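PDB 5AWE: putative acetoin utilization protein, acetoin dehydrogenase from Thermus thermophilus, which is of unknown function but combines a pair of CBS domains with an ACT domain, a make-up consistent with regulation by small-molecule binding. Local coordinates for residues Pro11-Pro16 with Arg34-Glu39; Pro19-Ile24 with Leu71-Thr76; Val88-Pro93 with Leu109-Gly114; Val145-Val150 with Ala200-Val205; Ala164-Ile169 with Leu181-Val186. One frame throughout, in Å; residues are numbered along the deposited sequence.

Contact 1 of 5, residues Pro11-Pro16 with Arg34-Glu39; sequences PVVVAP and RLPVME
V14 pairs with strand 34-39 through a single backbone bridge to V37, and the two segments run in directions 54° apart. The bridge belongs to the first CBS domain, in which the extended loop 11-16 leads into helix 20-30, after which strand 34-39 returns beside it. V14 N gives a bent bond to P36 O at 3.3 Å, lying in the carbonyl plane, while M38 N meets V14 O head-on at 2.9 Å. The side chains then pack on two flanks. V13 sets its CB against M38 CG at 3.7 Å and swings CG1 across the P36 ring at about a right angle. Because M38 bends at its second and third torsions, the CG methylene does the touching and the selenium is carried away; L117 of strand 116-122 packs against both V13 and M38. On the other flank V14 CG1 meets V37 CG2 at 3.8 Å, and further back V12 CG1 approaches L35 CD1 at 4.0 Å. V37 CG1 stands anti to its backbone N (chi1 -176°), which brings it to 3.6 Å from CD of the P16 ring. CG of the same ring lies 3.8 Å from E39 CD, the carbon of a carboxylate whose OE2 makes a long, weak ion pair with R78. A glycine in place of P16 would take this ring away and is likely to leave a gap over V37 CG1 while freeing the backbone ahead of helix 20-30 to turn. P16 CD also rests 3.4 Å from M38 O.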
# COMPACT_ATOMS: atom_id res chain seq x y z
N PRO A 11 15.18 -23.21 14.98
CA PRO A 11 14.25 -22.23 14.43
C PRO A 11 14.83 -21.53 13.20
O PRO A 11 16.04 -21.62 12.94
CB PRO A 11 14.04 -21.25 15.58
CG PRO A 11 15.31 -21.32 16.34
CD PRO A 11 15.78 -22.75 16.24
N VAL A 12 13.98 -20.84 12.45
CA VAL A 12 14.43 -20.06 11.32
C VAL A 12 15.09 -18.79 11.83
O VAL A 12 14.58 -18.16 12.75
CB VAL A 12 13.25 -19.66 10.42
CG1 VAL A 12 13.74 -18.81 9.26
CG2 VAL A 12 12.54 -20.91 9.91
N VAL A 13 16.22 -18.44 11.26
CA VAL A 13 16.87 -17.20 11.64
C VAL A 13 17.02 -16.34 10.40
O VAL A 13 16.70 -16.77 9.30
CB VAL A 13 18.25 -17.44 12.30
CG1 VAL A 13 18.11 -18.39 13.47
CG2 VAL A 13 19.23 -18.00 11.28
N VAL A 14 17.51 -15.13 10.58
CA VAL A 14 17.56 -14.19 9.49
C VAL A 14 18.80 -13.34 9.75
O VAL A 14 19.37 -13.41 10.85
CB VAL A 14 16.25 -13.35 9.46
CG1 VAL A 14 16.43 -12.04 10.22
CG2 VAL A 14 15.78 -13.14 8.05
N ALA A 15 19.23 -12.57 8.76
CA ALA A 15 20.38 -11.69 8.91
C ALA A 15 19.92 -10.23 8.91
O ALA A 15 18.91 -9.89 8.29
CB ALA A 15 21.38 -11.94 7.79
N PRO A 16 20.67 -9.35 9.58
CA PRO A 16 20.33 -7.93 9.66
C PRO A 16 20.06 -7.26 8.31
O PRO A 16 19.23 -6.34 8.22
CB PRO A 16 21.54 -7.31 10.37
CG PRO A 16 22.18 -8.45 11.10
CD PRO A 16 21.97 -9.64 10.23
N ARG A 34 8.14 -14.97 15.35
CA ARG A 34 9.30 -14.17 15.68
C ARG A 34 10.55 -14.75 15.03
O ARG A 34 10.61 -15.94 14.72
CB ARG A 34 9.47 -14.09 17.20
CG ARG A 34 9.57 -15.42 17.88
CD ARG A 34 8.95 -15.37 19.26
NE ARG A 34 7.48 -15.34 19.21
CZ ARG A 34 6.75 -14.37 19.74
NH1 ARG A 34 7.33 -13.34 20.35
NH2 ARG A 34 5.42 -14.43 19.68
N LEU A 35 11.54 -13.90 14.81
CA LEU A 35 12.68 -14.27 13.99
C LEU A 35 13.97 -13.77 14.63
O LEU A 35 14.28 -12.58 14.55
CB LEU A 35 12.51 -13.67 12.59
CG LEU A 35 12.67 -14.56 11.35
CD1 LEU A 35 12.25 -15.99 11.65
CD2 LEU A 35 11.81 -13.97 10.24
N PRO A 36 14.72 -14.66 15.29
CA PRO A 36 15.96 -14.19 15.90
C PRO A 36 16.89 -13.77 14.77
O PRO A 36 16.78 -14.29 13.67
CB PRO A 36 16.48 -15.42 16.66
CG PRO A 36 15.83 -16.59 15.98
CD PRO A 36 14.50 -16.10 15.48
N VAL A 37 17.77 -12.80 15.03
CA VAL A 37 18.65 -12.29 13.99
C VAL A 37 20.12 -12.62 14.27
O VAL A 37 20.70 -12.13 15.23
CB VAL A 37 18.50 -10.76 13.84
CG1 VAL A 37 19.36 -10.26 12.68
CG2 VAL A 37 17.04 -10.40 13.61
N MSE A 38 20.70 -13.44 13.40
CA MSE A 38 22.11 -13.87 13.53
C MSE A 38 23.07 -13.02 12.70
O MSE A 38 22.79 -12.65 11.56
CB MSE A 38 22.27 -15.34 13.11
CG MSE A 38 21.42 -16.32 13.91
SE MSE A 38 21.77 -16.23 15.65
CE MSE A 38 23.41 -17.03 15.74
N GLU A 39 24.23 -12.73 13.28
CA GLU A 39 25.32 -12.11 12.54
C GLU A 39 26.65 -12.52 13.18
O GLU A 39 26.78 -12.55 14.41
CB GLU A 39 25.18 -10.59 12.57
CG GLU A 39 26.20 -9.86 11.71
CD GLU A 39 25.98 -8.35 11.71
OE1 GLU A 39 25.81 -7.78 12.81
OE2 GLU A 39 25.98 -7.75 10.61

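Contact 2 of 5, residues Pro19-Ile24 with Leu71-Thr76; sequences PVLEAI and LLAKLT
V20 N donates an almost straight bond (175°) to L75 O at 2.9 Å, joining the first turn of helix 20-30 of the first CBS domain to the chain as it leaves helix 65-74. P19 is the N-cap residue of helix 20-30, so the V20 amide belongs to the helix start, where an N-H has no carbonyl of the same helix to bond; L75 O supplies the acceptor from outside. The V20 side chain follows the amide to the same oxygen. Its CB lies 3.5 Å from L75 O. With CG1 anti to the backbone N (chi1 170°), the other methyl, CG2, is held beside that N and comes to 3.2 Å from L75 O. CG2 continues onto the leucine side chain, reaching L75 CG at 3.7 Å, and L52 of helix 49-53 packs on V20 as well. Alongside, the backbones of P19 and T76 form a single bridge, their CA atoms 4.3 Å apart. One residue further along helix 20-30, L21 leans on A73, while Y70 of the second subunit packs against it. There the branch methyl L21 CD2 touches A73 CA at 3.5 Å and A73 CB at 4.1 Å.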
# COMPACT_ATOMS: atom_id res chain seq x y z
N PRO A 19 16.00 -8.14 3.78
CA PRO A 19 15.00 -7.09 3.57
C PRO A 19 13.76 -7.38 4.40
O PRO A 19 13.33 -8.54 4.50
CB PRO A 19 14.70 -7.16 2.06
CG PRO A 19 15.84 -7.95 1.47
CD PRO A 19 16.25 -8.91 2.55
N VAL A 20 13.18 -6.34 4.99
CA VAL A 20 12.00 -6.50 5.83
C VAL A 20 10.93 -7.35 5.15
O VAL A 20 10.34 -8.23 5.79
CB VAL A 20 11.39 -5.11 6.21
CG1 VAL A 20 10.03 -5.29 6.88
CG2 VAL A 20 12.33 -4.39 7.17
N LEU A 21 10.68 -7.11 3.87
CA LEU A 21 9.59 -7.81 3.19
C LEU A 21 9.91 -9.27 2.91
O LEU A 21 9.00 -10.09 2.76
CB LEU A 21 9.20 -7.08 1.90
CG LEU A 21 10.27 -6.66 0.89
CD1 LEU A 21 10.73 -7.85 0.05
CD2 LEU A 21 9.69 -5.57 -0.00
N GLU A 22 11.19 -9.60 2.84
CA GLU A 22 11.58 -10.99 2.67
C GLU A 22 11.40 -11.73 3.99
O GLU A 22 10.94 -12.87 4.02
CB GLU A 22 13.04 -11.09 2.21
CG GLU A 22 13.29 -12.20 1.19
CD GLU A 22 12.57 -13.50 1.53
OE1 GLU A 22 13.22 -14.42 2.10
OE2 GLU A 22 11.36 -13.61 1.24
N ALA A 23 11.75 -11.07 5.09
CA ALA A 23 11.59 -11.65 6.41
C ALA A 23 10.13 -12.01 6.64
O ALA A 23 9.81 -13.08 7.14
CB ALA A 23 12.08 -10.69 7.47
N ILE A 24 9.24 -11.10 6.26
CA ILE A 24 7.81 -11.30 6.44
C ILE A 24 7.33 -12.57 5.75
O ILE A 24 6.65 -13.40 6.35
CB ILE A 24 7.00 -10.10 5.89
CG1 ILE A 24 7.26 -8.86 6.75
CG2 ILE A 24 5.51 -10.44 5.87
CD1 ILE A 24 6.52 -7.61 6.31
N LEU A 71 10.21 2.67 0.08
CA LEU A 71 10.93 2.69 1.34
C LEU A 71 10.85 1.35 2.08
O LEU A 71 11.86 0.90 2.62
CB LEU A 71 10.41 3.82 2.22
CG LEU A 71 10.86 5.22 1.78
CD1 LEU A 71 10.45 6.24 2.83
CD2 LEU A 71 12.37 5.25 1.57
N LEU A 72 9.68 0.73 2.09
CA LEU A 72 9.52 -0.58 2.72
C LEU A 72 10.38 -1.59 1.97
O LEU A 72 11.03 -2.44 2.57
CB LEU A 72 8.07 -1.04 2.67
CG LEU A 72 6.97 -0.00 2.87
CD1 LEU A 72 5.85 -0.27 1.87
CD2 LEU A 72 6.44 -0.04 4.29
N ALA A 73 10.39 -1.46 0.64
CA ALA A 73 11.09 -2.40 -0.22
C ALA A 73 12.57 -2.47 0.13
O ALA A 73 13.20 -3.51 -0.06
CB ALA A 73 10.92 -1.99 -1.69
N LYS A 74 13.11 -1.38 0.65
CA LYS A 74 14.53 -1.32 0.94
C LYS A 74 14.87 -1.33 2.43
O LYS A 74 16.04 -1.46 2.81
CB LYS A 74 15.14 -0.08 0.27
CG LYS A 74 15.40 -0.26 -1.22
CD LYS A 74 15.67 1.06 -1.93
CE LYS A 74 16.76 1.87 -1.23
NZ LYS A 74 16.27 2.50 0.04
N LEU A 75 13.86 -1.21 3.28
CA LEU A 75 14.10 -1.28 4.72
C LEU A 75 14.65 -2.67 5.06
O LEU A 75 14.14 -3.68 4.57
CB LEU A 75 12.79 -1.03 5.48
CG LEU A 75 12.87 -0.76 6.99
CD1 LEU A 75 13.65 0.51 7.26
CD2 LEU A 75 11.45 -0.63 7.55
N THR A 76 15.69 -2.72 5.88
CA THR A 76 16.31 -3.99 6.28
C THR A 76 15.97 -4.36 7.73
O THR A 76 15.64 -3.49 8.54
CB THR A 76 17.84 -3.93 6.15
OG1 THR A 76 18.37 -2.96 7.06
CG2 THR A 76 18.23 -3.54 4.73

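Contact 3 of 5, residues Val88-Pro93 with Leu109-Gly114; sequences VEADAP and LPVMEG
V88 enters the pairing with strand 108-113 through a weak bond from its N to P110 O at 3.3 Å. Its carbonyl is held more firmly: V88 O takes M112 N at 2.9 Å, and the CA-H of V111 closes on the same oxygen, with V111 CA 3.4 Å from V88 O. The side chain of V88 crosses that of L109 at about a right angle, CG2 meeting L109 CD2 at 3.7 Å, and L100 of helix 94-103 packs on both. E89 pairs with M112 and turns its side chain to the sheet face that M112 shares, opposite to that of V88 and V111; K96 of the helix packs on it. A90 then makes the shortest bond of the contact, N to M112 O at 2.7 Å, with the E89 CA-H as a weaker second contact to the same oxygen. The CA of A90 lies 3.5 Å from V111 CG1, the methyl that chi1 (-179°) turns opposite the valine N, toward the incoming chain. A90 CB also reaches E113 CG at 4.1 Å; the carboxylate of E113 is engaged outside the two segments, by R4. From E89 to A92 the chain makes a type I turn, closed by A92 N to E89 O at 3.0 Å, and heads for helix 94-103. Two adjacent parallel strands, 88-89 and 108-113, joined by a helix laid against them, form the beta-alpha-beta unit of the second CBS domain.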
# COMPACT_ATOMS: atom_id res chain seq x y z
N VAL A 88 16.60 -17.26 27.29
CA VAL A 88 16.74 -18.22 28.37
C VAL A 88 17.70 -19.33 27.98
O VAL A 88 17.83 -19.67 26.79
CB VAL A 88 15.40 -18.90 28.74
CG1 VAL A 88 14.80 -18.24 29.95
CG2 VAL A 88 14.45 -18.83 27.56
N GLU A 89 18.37 -19.90 28.97
CA GLU A 89 19.26 -21.03 28.74
C GLU A 89 18.44 -22.30 28.55
O GLU A 89 17.42 -22.48 29.21
CB GLU A 89 20.22 -21.21 29.92
CG GLU A 89 20.55 -19.91 30.64
CD GLU A 89 19.46 -19.49 31.63
OE1 GLU A 89 19.41 -20.08 32.74
OE2 GLU A 89 18.66 -18.59 31.31
N ALA A 90 18.88 -23.16 27.65
CA ALA A 90 18.18 -24.42 27.39
C ALA A 90 17.96 -25.20 28.69
O ALA A 90 16.90 -25.79 28.90
CB ALA A 90 18.98 -25.26 26.40
N ASP A 91 18.96 -25.18 29.57
CA ASP A 91 18.94 -26.00 30.78
C ASP A 91 18.25 -25.31 31.93
O ASP A 91 18.30 -25.78 33.06
CB ASP A 91 20.37 -26.35 31.20
CG ASP A 91 21.15 -25.15 31.70
OD1 ASP A 91 20.61 -24.39 32.53
OD2 ASP A 91 22.30 -24.96 31.26
N ALA A 92 17.60 -24.18 31.66
CA ALA A 92 16.91 -23.45 32.71
C ALA A 92 15.57 -24.10 33.04
O ALA A 92 15.01 -24.85 32.23
CB ALA A 92 16.69 -22.01 32.28
N PRO A 93 15.05 -23.84 34.25
CA PRO A 93 13.75 -24.45 34.57
C PRO A 93 12.68 -23.81 33.68
O PRO A 93 12.75 -22.62 33.37
CB PRO A 93 13.55 -24.14 36.05
CG PRO A 93 14.46 -22.99 36.34
CD PRO A 93 15.62 -23.11 35.39
N LEU A 109 10.74 -16.47 23.00
CA LEU A 109 12.02 -16.37 23.68
C LEU A 109 13.08 -17.24 23.01
O LEU A 109 12.93 -18.46 22.92
CB LEU A 109 11.84 -16.82 25.13
CG LEU A 109 12.23 -15.93 26.31
CD1 LEU A 109 11.77 -14.49 26.08
CD2 LEU A 109 11.59 -16.51 27.57
N PRO A 110 14.15 -16.62 22.50
CA PRO A 110 15.18 -17.44 21.87
C PRO A 110 15.82 -18.31 22.96
O PRO A 110 16.02 -17.84 24.09
CB PRO A 110 16.17 -16.40 21.31
CG PRO A 110 15.35 -15.15 21.16
CD PRO A 110 14.37 -15.18 22.30
N VAL A 111 16.11 -19.56 22.65
CA VAL A 111 16.73 -20.43 23.64
C VAL A 111 18.19 -20.63 23.30
O VAL A 111 18.56 -20.88 22.15
CB VAL A 111 16.03 -21.81 23.71
CG1 VAL A 111 16.69 -22.67 24.78
CG2 VAL A 111 14.54 -21.63 24.01
N MSE A 112 19.03 -20.49 24.32
CA MSE A 112 20.47 -20.44 24.13
C MSE A 112 21.18 -21.55 24.88
O MSE A 112 20.66 -22.10 25.85
CB MSE A 112 21.01 -19.09 24.63
CG MSE A 112 20.36 -17.88 23.97
SE MSE A 112 20.67 -17.85 22.20
CE MSE A 112 22.42 -17.68 22.20
N GLU A 113 22.37 -21.89 24.41
CA GLU A 113 23.38 -22.50 25.26
C GLU A 113 24.57 -21.55 25.33
O GLU A 113 25.43 -21.52 24.44
CB GLU A 113 23.80 -23.86 24.69
CG GLU A 113 22.69 -24.89 24.76
CD GLU A 113 23.08 -26.20 24.12
OE1 GLU A 113 24.27 -26.38 23.81
OE2 GLU A 113 22.18 -27.06 23.93
N GLY A 114 24.61 -20.75 26.39
CA GLY A 114 25.55 -19.66 26.44
C GLY A 114 25.39 -18.75 25.24
O GLY A 114 24.39 -18.04 25.11

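Contact 4 of 5, residues Val145-Val150 with Ala200-Val205; sequences VDIPDV and AGERVV
D146 holds its carboxylate over the face of the R203 guanidinium instead of at its N-H groups: OD2 lies 3.8 Å from R203 NE, the two flat groups are turned 81° from each other, and no N-H points at the oxygen. This long pairing is therefore one of charges alone, and the stronger mate of the aspartate is R180 on the neighbouring strand 178-186, which forms a salt bridge with the same OD2. V205 CG2 presses close to that oxygen as well, at 3.3 Å. Beneath the side chains the backbones join in a nearly straight bond (171°), D146 N to R203 O at 2.9 Å, and R203 CB touches D146 O at 3.4 Å. The bond pairs 203-209, an outermost strand within this chain, with 141-148 in the four-stranded antiparallel sheet of the ACT domain. Helix 193-199 ends just before it in a Schellman motif, with G201 at C-prime and E202 N bonded back to L197 O. E202 then bends at its second torsion (chi2 68°) and lays its chain along the opposite face from D146. Its CG meets V145 CG2 at 3.6 Å, and OE1 goes on to I147 CG2 at 3.2 Å and P148 CD at 3.6 Å. Cut back to an alanine, the E202 position would lose everything beyond CB and is likely to leave a gap beside V145 CG2 and I147 CG2. M157 of helix 153-158 also packs on both I147 and E202.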
# COMPACT_ATOMS: atom_id res chain seq x y z
N VAL A 145 -9.32 -27.00 48.68
CA VAL A 145 -9.43 -27.32 50.09
C VAL A 145 -8.65 -26.32 50.93
O VAL A 145 -7.55 -25.90 50.56
CB VAL A 145 -8.90 -28.76 50.37
CG1 VAL A 145 -7.55 -28.95 49.71
CG2 VAL A 145 -8.79 -29.00 51.87
N ASP A 146 -9.24 -25.94 52.06
CA ASP A 146 -8.59 -25.03 53.00
C ASP A 146 -8.01 -25.81 54.16
O ASP A 146 -8.75 -26.44 54.93
CB ASP A 146 -9.60 -24.00 53.52
CG ASP A 146 -9.98 -22.97 52.47
OD1 ASP A 146 -9.21 -22.78 51.51
OD2 ASP A 146 -11.06 -22.36 52.61
N ILE A 147 -6.69 -25.76 54.30
CA ILE A 147 -6.02 -26.41 55.41
C ILE A 147 -5.43 -25.33 56.30
O ILE A 147 -5.17 -24.21 55.85
CB ILE A 147 -4.88 -27.32 54.92
CG1 ILE A 147 -3.87 -26.51 54.10
CG2 ILE A 147 -5.44 -28.48 54.11
CD1 ILE A 147 -2.61 -27.27 53.72
N PRO A 148 -5.23 -25.64 57.59
CA PRO A 148 -4.66 -24.63 58.48
C PRO A 148 -3.30 -24.24 57.92
O PRO A 148 -2.63 -25.07 57.30
CB PRO A 148 -4.54 -25.35 59.83
CG PRO A 148 -5.50 -26.49 59.74
CD PRO A 148 -5.50 -26.91 58.29
N ASP A 149 -2.89 -23.00 58.10
CA ASP A 149 -1.59 -22.60 57.57
C ASP A 149 -0.47 -22.77 58.59
O ASP A 149 0.30 -21.83 58.84
CB ASP A 149 -1.64 -21.15 57.06
CG ASP A 149 -1.71 -20.12 58.18
OD1 ASP A 149 -2.37 -20.39 59.21
OD2 ASP A 149 -1.10 -19.04 58.02
N VAL A 150 -0.39 -23.96 59.18
CA VAL A 150 0.75 -24.34 59.99
C VAL A 150 1.59 -25.34 59.21
O VAL A 150 1.05 -26.18 58.49
CB VAL A 150 0.32 -24.96 61.34
CG1 VAL A 150 -0.56 -23.98 62.11
CG2 VAL A 150 -0.42 -26.27 61.11
N ALA A 200 -11.90 -36.40 57.84
CA ALA A 200 -10.65 -36.20 58.56
C ALA A 200 -10.56 -34.75 59.05
O ALA A 200 -9.48 -34.28 59.40
CB ALA A 200 -9.46 -36.52 57.65
N GLY A 201 -11.69 -34.06 59.05
CA GLY A 201 -11.74 -32.71 59.59
C GLY A 201 -11.19 -31.60 58.70
O GLY A 201 -11.01 -30.46 59.15
N GLU A 202 -10.91 -31.91 57.44
CA GLU A 202 -10.40 -30.90 56.53
C GLU A 202 -11.57 -30.10 55.95
O GLU A 202 -12.71 -30.58 55.92
CB GLU A 202 -9.61 -31.56 55.40
CG GLU A 202 -8.37 -30.79 54.98
CD GLU A 202 -7.30 -30.78 56.05
OE1 GLU A 202 -7.02 -29.70 56.60
OE2 GLU A 202 -6.72 -31.86 56.34
N ARG A 203 -11.29 -28.87 55.51
CA ARG A 203 -12.35 -27.96 55.09
C ARG A 203 -12.48 -27.89 53.57
O ARG A 203 -11.78 -27.12 52.92
CB ARG A 203 -12.09 -26.56 55.65
CG ARG A 203 -13.31 -25.67 55.67
CD ARG A 203 -12.99 -24.25 56.10
NE ARG A 203 -13.65 -23.21 55.29
CZ ARG A 203 -14.63 -23.41 54.41
NH1 ARG A 203 -15.12 -24.63 54.18
NH2 ARG A 203 -15.13 -22.38 53.74
N VAL A 204 -13.39 -28.68 53.01
CA VAL A 204 -13.47 -28.85 51.57
C VAL A 204 -14.35 -27.79 50.91
O VAL A 204 -15.57 -27.79 51.05
CB VAL A 204 -14.03 -30.25 51.20
CG1 VAL A 204 -14.15 -30.39 49.68
CG2 VAL A 204 -13.11 -31.34 51.75
N VAL A 205 -13.71 -26.88 50.18
CA VAL A 205 -14.39 -25.73 49.62
C VAL A 205 -15.26 -26.09 48.42
O VAL A 205 -16.45 -25.74 48.38
CB VAL A 205 -13.38 -24.64 49.19
CG1 VAL A 205 -14.11 -23.43 48.66
CG2 VAL A 205 -12.50 -24.25 50.37

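Contact 5 of 5, residues Ala164-Ile169 with Leu181-Val186; sequences ANIVSI and LVMRVV
N165 N donates to V186 O at 2.7 Å in an almost straight bond (176°), the shortest hydrogen bond between segments 164-169 and 181-186. V186 N returns a bond to N165 O at 2.8 Å, completing an antiparallel hydrogen-bonded pair. Beyond I166 the register slips by one residue in a beta bulge: V167 N bonds R184 O at 3.0 Å, and R184 N is bonded to S168 O at the same length, so R184 is held by two successive residues. The psi of V167, -31°, leaves the extended range and directs its side chain toward the partner strand, where CG2 crosses V186 CG2 at about a right angle, 3.6 Å away. S168 shares a sheet face with R184, and its chi1 of 68° sets OG between its backbone N and carbonyl carbon. A water donates both to this hydroxyl oxygen at 3.1 Å and to V182 O at 3.0 Å, tying the two strands together, while L134 O is a further hydrogen-bond partner of OG. The R184 guanidinium extends away, bonding G210 O and forming a salt bridge with E95 of the fourth subunit. On the opposite face I169 and M183 lie side by side, CG1 of I169 against CG of M183 at 3.8 Å. The fourth subunit also meets strand 165-175, through backbone hydrogen bonds from I169. Strand 141-148 flanks 178-186 on its other edge, and helix 153-158 lies over the apolar face of this ACT hairpin, its A158, M157 and L154 reaching I166, M183 and I169 respectively.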
# COMPACT_ATOMS: atom_id res chain seq x y z
N ALA A 164 -6.00 -43.10 46.41
CA ALA A 164 -5.81 -42.24 45.24
C ALA A 164 -4.48 -41.48 45.31
O ALA A 164 -3.84 -41.43 46.36
CB ALA A 164 -6.97 -41.25 45.10
N ASN A 165 -4.08 -40.89 44.18
CA ASN A 165 -2.81 -40.18 44.08
C ASN A 165 -3.01 -38.68 43.95
O ASN A 165 -4.01 -38.22 43.39
CB ASN A 165 -2.02 -40.66 42.86
CG ASN A 165 -1.61 -42.10 42.96
OD1 ASN A 165 -0.64 -42.43 43.64
ND2 ASN A 165 -2.35 -42.98 42.28
N ILE A 166 -2.05 -37.92 44.46
CA ILE A 166 -1.99 -36.49 44.19
C ILE A 166 -1.02 -36.25 43.03
O ILE A 166 0.10 -36.79 43.02
CB ILE A 166 -1.48 -35.73 45.41
CG1 ILE A 166 -2.41 -35.98 46.59
CG2 ILE A 166 -1.36 -34.24 45.09
CD1 ILE A 166 -1.72 -35.85 47.93
N VAL A 167 -1.45 -35.45 42.06
CA VAL A 167 -0.60 -35.13 40.91
C VAL A 167 -0.04 -33.71 40.98
O VAL A 167 1.06 -33.44 40.50
CB VAL A 167 -1.38 -35.32 39.59
CG1 VAL A 167 -0.56 -34.85 38.40
CG2 VAL A 167 -1.72 -36.80 39.42
N SER A 168 -0.81 -32.80 41.59
CA SER A 168 -0.33 -31.43 41.77
C SER A 168 -1.13 -30.65 42.79
O SER A 168 -2.34 -30.85 42.96
CB SER A 168 -0.34 -30.67 40.44
OG SER A 168 -1.67 -30.45 40.00
N ILE A 169 -0.44 -29.74 43.47
CA ILE A 169 -1.04 -28.85 44.44
C ILE A 169 -0.63 -27.42 44.10
O ILE A 169 0.55 -27.15 43.86
CB ILE A 169 -0.58 -29.19 45.87
CG1 ILE A 169 -1.15 -30.54 46.29
CG2 ILE A 169 -1.03 -28.11 46.85
CD1 ILE A 169 -0.54 -31.11 47.56
N LEU A 181 -5.81 -24.51 48.90
CA LEU A 181 -5.13 -25.33 47.91
C LEU A 181 -6.06 -25.75 46.78
O LEU A 181 -7.21 -26.12 47.01
CB LEU A 181 -4.53 -26.58 48.57
CG LEU A 181 -3.66 -26.32 49.80
CD1 LEU A 181 -3.25 -27.65 50.42
CD2 LEU A 181 -2.43 -25.50 49.41
N VAL A 182 -5.55 -25.69 45.55
CA VAL A 182 -6.21 -26.37 44.45
C VAL A 182 -5.41 -27.63 44.17
O VAL A 182 -4.21 -27.58 43.88
CB VAL A 182 -6.28 -25.46 43.18
CG1 VAL A 182 -6.93 -26.20 42.02
CG2 VAL A 182 -7.10 -24.21 43.49
N MSE A 183 -6.08 -28.77 44.31
CA MSE A 183 -5.39 -30.05 44.33
C MSE A 183 -6.02 -30.94 43.28
O MSE A 183 -7.24 -31.02 43.19
CB MSE A 183 -5.52 -30.70 45.73
CG MSE A 183 -4.66 -31.95 45.95
SE MSE A 183 -5.09 -32.84 47.48
CE MSE A 183 -3.57 -33.30 47.99
N ARG A 184 -5.20 -31.60 42.47
CA ARG A 184 -5.72 -32.56 41.51
C ARG A 184 -5.32 -33.95 41.93
O ARG A 184 -4.15 -34.23 42.15
CB ARG A 184 -5.20 -32.23 40.11
CG ARG A 184 -5.97 -31.08 39.48
CD ARG A 184 -5.35 -30.57 38.21
NE ARG A 184 -6.06 -29.38 37.75
CZ ARG A 184 -7.18 -29.40 37.03
NH1 ARG A 184 -7.74 -30.55 36.69
NH2 ARG A 184 -7.75 -28.26 36.66
N VAL A 185 -6.32 -34.81 42.06
CA VAL A 185 -6.10 -36.17 42.52
C VAL A 185 -6.65 -37.14 41.48
O VAL A 185 -7.62 -36.83 40.79
CB VAL A 185 -6.80 -36.42 43.88
CG1 VAL A 185 -6.17 -35.53 44.97
CG2 VAL A 185 -8.30 -36.15 43.75
N VAL A 186 -6.00 -38.30 41.37
CA VAL A 186 -6.38 -39.28 40.36
C VAL A 186 -6.29 -40.69 40.91
O VAL A 186 -5.78 -40.92 42.02
CB VAL A 186 -5.45 -39.22 39.13
CG1 VAL A 186 -5.54 -37.84 38.46
CG2 VAL A 186 -4.02 -39.53 39.55
O HOH W 1 -3.45 -28.20 41.06

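Overall arrangement
Contacts 1 and 3 occupy matching places in the two CBS domains, each setting the chain before a helix beside the strand after it. They lie 16 Å apart between centres and meet where R34 CD approaches L109 N at 4.3 Å. Contact 2 adjoins contact 1 where the loop 11-16 runs on into helix 20-30, P16 O lying 3.5 Å from T76 CB. The ACT domain stands well apart: contacts 1 and 4 are 52 Å apart between centres, and contacts 3 and 5 are 30 Å apart, although both touch the fourth subunit. Contact 5 is nested in the loop closed by contact 4 and shares its sheet, V145 O and L181 N making a probable hydrogen bond at 2.8 Å.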